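Local coordinates for HD domain protein (Enterococcus faecalis, PDB 4LRL) that probably hydrolyses deoxyribonucleoside triphosphates such as dGTP, as an allosterically regulated HD-domain phosphohydrolase that binds dGTP, dTTP and a metal ion, at residues Thr229-Val234 and Met249-Asp254; Arg233-Arg236 and Gly241-Phe244. One frame throughout, in Å; residues are numbered along the deposited sequence.

Contact 1 (Thr229-Val234 and Met249-Asp254)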
ATOM      1  N   THR C 229       8.828   0.211  11.938  1.00 43.75           N
ATOM      2  CA  THR C 229       8.871   1.457  12.705  1.00 44.17           C
ATOM      3  C   THR C 229       8.341   1.314  14.135  1.00 43.78           C
ATOM      4  O   THR C 229       8.875   1.940  15.051  1.00 43.78           O
ATOM      5  CB  THR C 229       8.166   2.618  11.971  1.00 45.34           C
ATOM      6  OG1 THR C 229       8.909   2.950  10.794  1.00 45.92           O
ATOM      7  CG2 THR C 229       8.100   3.867  12.851  1.00 47.51           C
ATOM      8  N   ARG C 230       7.306   0.500  14.340  1.00 43.45           N
ATOM      9  CA  ARG C 230       6.822   0.325  15.703  1.00 44.08           C
ATOM     10  C   ARG C 230       7.759  -0.540  16.534  1.00 42.75           C
ATOM     11  O   ARG C 230       7.931  -0.288  17.725  1.00 43.26           O
ATOM     12  CB  ARG C 230       5.374  -0.182  15.791  1.00 44.89           C
ATOM     13  CG  ARG C 230       4.810  -0.200  17.262  1.00 46.35           C
ATOM     14  CD  ARG C 230       4.955   1.137  18.018  1.00 47.52           C
ATOM     15  NE  ARG C 230       4.573   1.018  19.429  1.00 48.46           N
ATOM     16  CZ  ARG C 230       4.680   1.986  20.345  1.00 47.30           C
ATOM     17  NH1 ARG C 230       5.155   3.184  20.026  1.00 47.64           N
ATOM     18  NH2 ARG C 230       4.307   1.745  21.592  1.00 45.63           N
ATOM     19  N   ILE C 231       8.393  -1.522  15.906  1.00 41.26           N
ATOM     20  CA  ILE C 231       9.384  -2.325  16.616  1.00 40.25           C
ATOM     21  C   ILE C 231      10.590  -1.467  16.983  1.00 40.17           C
ATOM     22  O   ILE C 231      11.114  -1.567  18.089  1.00 39.38           O
ATOM     23  CB  ILE C 231       9.784  -3.605  15.845  1.00 39.65           C
ATOM     24  CG1 ILE C 231       8.549  -4.500  15.673  1.00 38.87           C
ATOM     25  CG2 ILE C 231      10.920  -4.357  16.599  1.00 38.95           C
ATOM     26  CD1 ILE C 231       8.827  -5.838  15.087  1.00 40.49           C
ATOM     27  N   LEU C 232      10.992  -0.588  16.069  1.00 40.22           N
ATOM     28  CA  LEU C 232      12.103   0.310  16.344  1.00 40.92           C
ATOM     29  C   LEU C 232      11.810   1.303  17.464  1.00 42.10           C
ATOM     30  O   LEU C 232      12.728   1.791  18.114  1.00 42.73           O
ATOM     31  CB  LEU C 232      12.547   1.037  15.072  1.00 41.46           C
ATOM     32  CG  LEU C 232      13.191   0.137  14.004  1.00 40.85           C
ATOM     33  CD1 LEU C 232      13.652   0.945  12.809  1.00 41.66           C
ATOM     34  CD2 LEU C 232      14.333  -0.676  14.575  1.00 38.64           C
ATOM     35  N   ARG C 233      10.531   1.583  17.707  1.00 42.62           N
ATOM     36  CA  ARG C 233      10.150   2.527  18.752  1.00 43.30           C
ATOM     37  C   ARG C 233      10.216   1.914  20.158  1.00 42.72           C
ATOM     38  O   ARG C 233      10.272   2.639  21.145  1.00 43.23           O
ATOM     39  CB  ARG C 233       8.744   3.075  18.487  1.00 44.27           C
ATOM     40  CG  ARG C 233       8.418   4.373  19.221  1.00 46.84           C
ATOM     41  CD  ARG C 233       8.923   5.589  18.468  1.00 49.53           C
ATOM     42  NE  ARG C 233       8.956   6.787  19.304  1.00 52.23           N
ATOM     43  CZ  ARG C 233       9.181   8.020  18.844  1.00 54.19           C
ATOM     44  NH1 ARG C 233       9.381   8.229  17.546  1.00 53.67           N
ATOM     45  NH2 ARG C 233       9.198   9.053  19.686  1.00 56.09           N
ATOM     46  N   VAL C 234      10.200   0.587  20.244  1.00 41.52           N
ATOM     47  CA  VAL C 234      10.148  -0.091  21.535  1.00 41.27           C
ATOM     48  C   VAL C 234      11.353  -0.994  21.793  1.00 40.72           C
ATOM     49  O   VAL C 234      11.537  -1.464  22.925  1.00 40.74           O
ATOM     50  CB  VAL C 234       8.840  -0.907  21.725  1.00 41.51           C
ATOM     51  CG1 VAL C 234       7.617   0.012  21.711  1.00 42.76           C
ATOM     52  CG2 VAL C 234       8.713  -2.013  20.677  1.00 39.34           C
ATOM     53  N   MET C 249       4.116  -4.767  22.726  1.00 41.93           N
ATOM     54  CA  MET C 249       3.877  -6.206  22.561  1.00 41.60           C
ATOM     55  C   MET C 249       3.118  -6.567  21.264  1.00 40.53           C
ATOM     56  O   MET C 249       3.483  -7.517  20.573  1.00 39.04           O
ATOM     57  CB  MET C 249       3.123  -6.778  23.773  1.00 43.28           C
ATOM     58  CG  MET C 249       2.669  -8.221  23.533  1.00 45.50           C
ATOM     59  SD  MET C 249       1.366  -8.865  24.590  1.00 53.47           S
ATOM     60  CE  MET C 249       0.064  -7.630  24.481  1.00 53.85           C
ATOM     61  N   HIS C 250       2.056  -5.824  20.956  1.00 40.78           N
ATOM     62  CA  HIS C 250       1.236  -6.126  19.774  1.00 40.38           C
ATOM     63  C   HIS C 250       2.038  -6.040  18.479  1.00 38.47           C
ATOM     64  O   HIS C 250       1.835  -6.843  17.575  1.00 37.56           O
ATOM     65  CB  HIS C 250      -0.001  -5.235  19.698  1.00 42.09           C
ATOM     66  CG  HIS C 250      -0.956  -5.416  20.843  1.00 44.54           C
ATOM     67  ND1 HIS C 250      -1.508  -6.639  21.171  1.00 44.97           N
ATOM     68  CD2 HIS C 250      -1.472  -4.522  21.720  1.00 44.99           C
ATOM     69  CE1 HIS C 250      -2.319  -6.487  22.206  1.00 47.39           C
ATOM     70  NE2 HIS C 250      -2.309  -5.215  22.561  1.00 47.49           N
ATOM     71  N   ALA C 251       2.958  -5.079  18.410  1.00 37.46           N
ATOM     72  CA  ALA C 251       3.882  -4.966  17.289  1.00 35.90           C
ATOM     73  C   ALA C 251       4.835  -6.164  17.222  1.00 34.76           C
ATOM     74  O   ALA C 251       5.177  -6.623  16.139  1.00 33.94           O
ATOM     75  CB  ALA C 251       4.658  -3.681  17.372  1.00 35.38           C
ATOM     76  N   VAL C 252       5.268  -6.667  18.376  1.00 35.01           N
ATOM     77  CA  VAL C 252       6.076  -7.878  18.416  1.00 34.27           C
ATOM     78  C   VAL C 252       5.219  -9.067  17.956  1.00 34.58           C
ATOM     79  O   VAL C 252       5.681  -9.899  17.179  1.00 33.64           O
ATOM     80  CB  VAL C 252       6.706  -8.109  19.819  1.00 35.01           C
ATOM     81  CG1 VAL C 252       7.419  -9.463  19.883  1.00 33.76           C
ATOM     82  CG2 VAL C 252       7.673  -6.974  20.153  1.00 33.94           C
ATOM     83  N   GLU C 253       3.972  -9.113  18.415  1.00 35.91           N
ATOM     84  CA  GLU C 253       2.997 -10.097  17.945  1.00 37.31           C
ATOM     85  C   GLU C 253       2.859 -10.136  16.430  1.00 37.34           C
ATOM     86  O   GLU C 253       2.887 -11.218  15.839  1.00 37.19           O
ATOM     87  CB  GLU C 253       1.621  -9.814  18.519  1.00 38.84           C
ATOM     88  CG  GLU C 253       1.411 -10.265  19.937  1.00 40.10           C
ATOM     89  CD  GLU C 253      -0.030 -10.073  20.378  1.00 42.08           C
ATOM     90  OE1 GLU C 253      -0.781  -9.336  19.696  1.00 40.67           O
ATOM     91  OE2 GLU C 253      -0.406 -10.667  21.404  1.00 43.86           O
ATOM     92  N   ASP C 254       2.700  -8.955  15.818  1.00 37.84           N
ATOM     93  CA  ASP C 254       2.596  -8.814  14.363  1.00 37.82           C
ATOM     94  C   ASP C 254       3.838  -9.322  13.656  1.00 36.41           C
ATOM     95  O   ASP C 254       3.758  -9.804  12.529  1.00 36.30           O
ATOM     96  CB  ASP C 254       2.379  -7.356  13.960  1.00 38.68           C
ATOM     97  CG  ASP C 254       1.126  -6.761  14.558  1.00 41.56           C
ATOM     98  OD1 ASP C 254       1.126  -5.540  14.822  1.00 43.53           O
ATOM     99  OD2 ASP C 254       0.145  -7.506  14.770  1.00 44.96           O
TER
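Arg230 and Ile231, on helix 228-234, meet Ala251 near the start of helix 249-267. Arg230 touches with the aliphatic root of its side chain. Its CG lies 3.5 Å from Ala251 CB, and its CB lies 3.9 Å from the same methyl. The chain then bends at chi2 (52°), which turns the guanidinium along its own helix. Val234 CG1, one turn further on, lies over one face of that group, toward its rim, and the group makes a cation-pi contact with Tyr47 of a second subunit. Ile231 comes next. Its CG1 branch lies beside the backbone N (chi1 -62°) and reaches across to the backbone of the other helix, with CD1 3.9 Å from Ala251 O. Ile231 CG1 is 4.3 Å from Ala251 CB. The CA atoms of Ile231 and Ala251 are 6.1 Å apart, a close approach that the small alanine allows. His250, the residue before Ala251, keeps to its own helix, where ND1 bonds Glu253 OE1 at 3.2 Å and nearly straight, 176°, from well above the carboxylate plane. No hydrogen bond crosses between 229-234 and 249-254. What crosses is packing, on the Ala251 methyl and carbonyl O, while the arginine's charged end is directed to a subunit interface.

Contact 2 (Arg233-Arg236 and Gly241-Phe244)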
ATOM      1  N   ARG C 233      10.531   1.583  17.707  1.00 42.62           N
ATOM      2  CA  ARG C 233      10.150   2.527  18.752  1.00 43.30           C
ATOM      3  C   ARG C 233      10.216   1.914  20.158  1.00 42.72           C
ATOM      4  O   ARG C 233      10.272   2.639  21.145  1.00 43.23           O
ATOM      5  CB  ARG C 233       8.744   3.075  18.487  1.00 44.27           C
ATOM      6  CG  ARG C 233       8.418   4.373  19.221  1.00 46.84           C
ATOM      7  CD  ARG C 233       8.923   5.589  18.468  1.00 49.53           C
ATOM      8  NE  ARG C 233       8.956   6.787  19.304  1.00 52.23           N
ATOM      9  CZ  ARG C 233       9.181   8.020  18.844  1.00 54.19           C
ATOM     10  NH1 ARG C 233       9.381   8.229  17.546  1.00 53.67           N
ATOM     11  NH2 ARG C 233       9.198   9.053  19.686  1.00 56.09           N
ATOM     12  N   VAL C 234      10.200   0.587  20.244  1.00 41.52           N
ATOM     13  CA  VAL C 234      10.148  -0.091  21.535  1.00 41.27           C
ATOM     14  C   VAL C 234      11.353  -0.994  21.793  1.00 40.72           C
ATOM     15  O   VAL C 234      11.537  -1.464  22.925  1.00 40.74           O
ATOM     16  CB  VAL C 234       8.840  -0.907  21.725  1.00 41.51           C
ATOM     17  CG1 VAL C 234       7.617   0.012  21.711  1.00 42.76           C
ATOM     18  CG2 VAL C 234       8.713  -2.013  20.677  1.00 39.34           C
ATOM     19  N   ILE C 235      12.163  -1.231  20.753  1.00 40.06           N
ATOM     20  CA  ILE C 235      13.399  -2.023  20.882  1.00 39.49           C
ATOM     21  C   ILE C 235      14.372  -1.359  21.859  1.00 40.39           C
ATOM     22  O   ILE C 235      14.498  -0.135  21.904  1.00 40.48           O
ATOM     23  CB  ILE C 235      14.088  -2.282  19.515  1.00 38.66           C
ATOM     24  CG1 ILE C 235      15.145  -3.385  19.643  1.00 37.47           C
ATOM     25  CG2 ILE C 235      14.685  -0.979  18.928  1.00 39.72           C
ATOM     26  CD1 ILE C 235      15.640  -3.966  18.327  1.00 36.20           C
ATOM     27  N   ARG C 236      15.066  -2.181  22.629  1.00 41.15           N
ATOM     28  CA  ARG C 236      15.868  -1.680  23.740  1.00 43.01           C
ATOM     29  C   ARG C 236      17.036  -2.628  24.050  1.00 42.93           C
ATOM     30  O   ARG C 236      16.880  -3.843  23.961  1.00 42.47           O
ATOM     31  CB  ARG C 236      14.960  -1.538  24.963  1.00 43.72           C
ATOM     32  CG  ARG C 236      15.605  -0.969  26.207  1.00 47.39           C
ATOM     33  CD  ARG C 236      14.832  -1.387  27.440  1.00 50.02           C
ATOM     34  NE  ARG C 236      15.100  -0.503  28.570  1.00 52.92           N
ATOM     35  CZ  ARG C 236      14.278   0.456  28.985  1.00 55.07           C
ATOM     36  NH1 ARG C 236      13.116   0.675  28.371  1.00 55.61           N
ATOM     37  NH2 ARG C 236      14.621   1.205  30.023  1.00 57.42           N
ATOM     38  N   GLY C 241      21.232  -8.464  26.479  1.00 41.68           N
ATOM     39  CA  GLY C 241      21.042  -8.350  25.034  1.00 40.79           C
ATOM     40  C   GLY C 241      20.048  -7.307  24.570  1.00 39.86           C
ATOM     41  O   GLY C 241      20.212  -6.110  24.828  1.00 39.74           O
ATOM     42  N   ILE C 242      19.022  -7.781  23.873  1.00 39.24           N
ATOM     43  CA  ILE C 242      17.996  -6.922  23.279  1.00 38.60           C
ATOM     44  C   ILE C 242      16.604  -7.345  23.737  1.00 38.28           C
ATOM     45  O   ILE C 242      16.282  -8.532  23.757  1.00 38.12           O
ATOM     46  CB  ILE C 242      18.090  -6.942  21.736  1.00 37.83           C
ATOM     47  CG1 ILE C 242      19.319  -6.150  21.283  1.00 38.07           C
ATOM     48  CG2 ILE C 242      16.805  -6.419  21.090  1.00 37.28           C
ATOM     49  CD1 ILE C 242      19.565  -6.196  19.796  1.00 37.80           C
ATOM     50  N   ALA C 243      15.792  -6.357  24.098  1.00 38.58           N
ATOM     51  CA  ALA C 243      14.431  -6.576  24.571  1.00 38.80           C
ATOM     52  C   ALA C 243      13.479  -5.568  23.935  1.00 38.32           C
ATOM     53  O   ALA C 243      13.889  -4.734  23.133  1.00 38.49           O
ATOM     54  CB  ALA C 243      14.375  -6.476  26.104  1.00 39.83           C
ATOM     55  N   PHE C 244      12.202  -5.657  24.290  1.00 38.17           N
ATOM     56  CA  PHE C 244      11.192  -4.778  23.717  1.00 37.75           C
ATOM     57  C   PHE C 244      10.245  -4.323  24.790  1.00 38.63           C
ATOM     58  O   PHE C 244       9.695  -5.139  25.536  1.00 38.68           O
ATOM     59  CB  PHE C 244      10.438  -5.480  22.573  1.00 36.73           C
ATOM     60  CG  PHE C 244      11.352  -6.045  21.529  1.00 35.06           C
ATOM     61  CD1 PHE C 244      11.998  -7.269  21.739  1.00 34.56           C
ATOM     62  CD2 PHE C 244      11.606  -5.342  20.360  1.00 33.17           C
ATOM     63  CE1 PHE C 244      12.875  -7.775  20.801  1.00 33.20           C
ATOM     64  CE2 PHE C 244      12.477  -5.854  19.409  1.00 32.30           C
ATOM     65  CZ  PHE C 244      13.108  -7.069  19.627  1.00 31.86           C
TER
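The beta hairpin of strands 235-238 and 241-245 follows helix 228-234 in the chain, and this contact pairs its two strands. The strands are antiparallel. Arg236 and Ala243 form a hydrogen-bonded pair, and Ile235 and Phe244 form the non-hydrogen-bonded pair beside it. Ala243 N gives a straight bond to Arg236 O, 2.7 Å at 174°. The return bond, from Arg236 N to Ala243 O, is 2.9 Å but bent to 134°, and its donor is tilted from the carbonyl plane. Arg236 O also receives a CA-H...O contact from Ile242 CA at 3.3 Å. Phe244 CA makes another with Val234 O, at 3.4 Å.

The side chains of Ile235 and Phe244 share one face of the sheet and lie side by side, pointing the same way. With chi1 at -166°, Ile235 carries CG1 opposite its backbone N, toward the other strand. There CG1 approaches the Phe244 ring obliquely, 3.6 Å from CE2. The same CG1 is 3.7 Å from Ile242 CG2, so it touches both residues. Val234 CG2 reaches the edge of the Phe244 ring near its plane. Phe105 of helix 87-108 packs on both Ile235 and Ile242, while Ile101 of that helix touches Ile235. Arg236 and Ala243 occupy the opposite face, where Arg236 leads its charged end away from the neighbouring strand.

Backbone bonds thus set the pairing of the strands. The apolar face of Ile235 and Phe244 can be buried without leaving side-chain polar groups to satisfy, while the arginine's charge stays on the other face.

How the contacts relate
Helix 228-234 serves both contacts, which share Arg233 and Val234 and have centres 9 Å apart. Contact 1 sets this helix against helix 249-267, and contact 2 folds the chain that follows it into a hairpin. Strand 241-245 then leads on to helix 249-267. Phe244 of contact 2 joins the two: its CE2 lies 3.5 Å from Ile231 CG2, and its CB lies 4.0 Å from Val252 CG2. It therefore packs against both helices of contact 1. Contact 1 is away from the annotated sites. Contact 2 comes closer to the nickel site, with the side chain of Ile242 about 11 Å from that of the metal ligand Asp207.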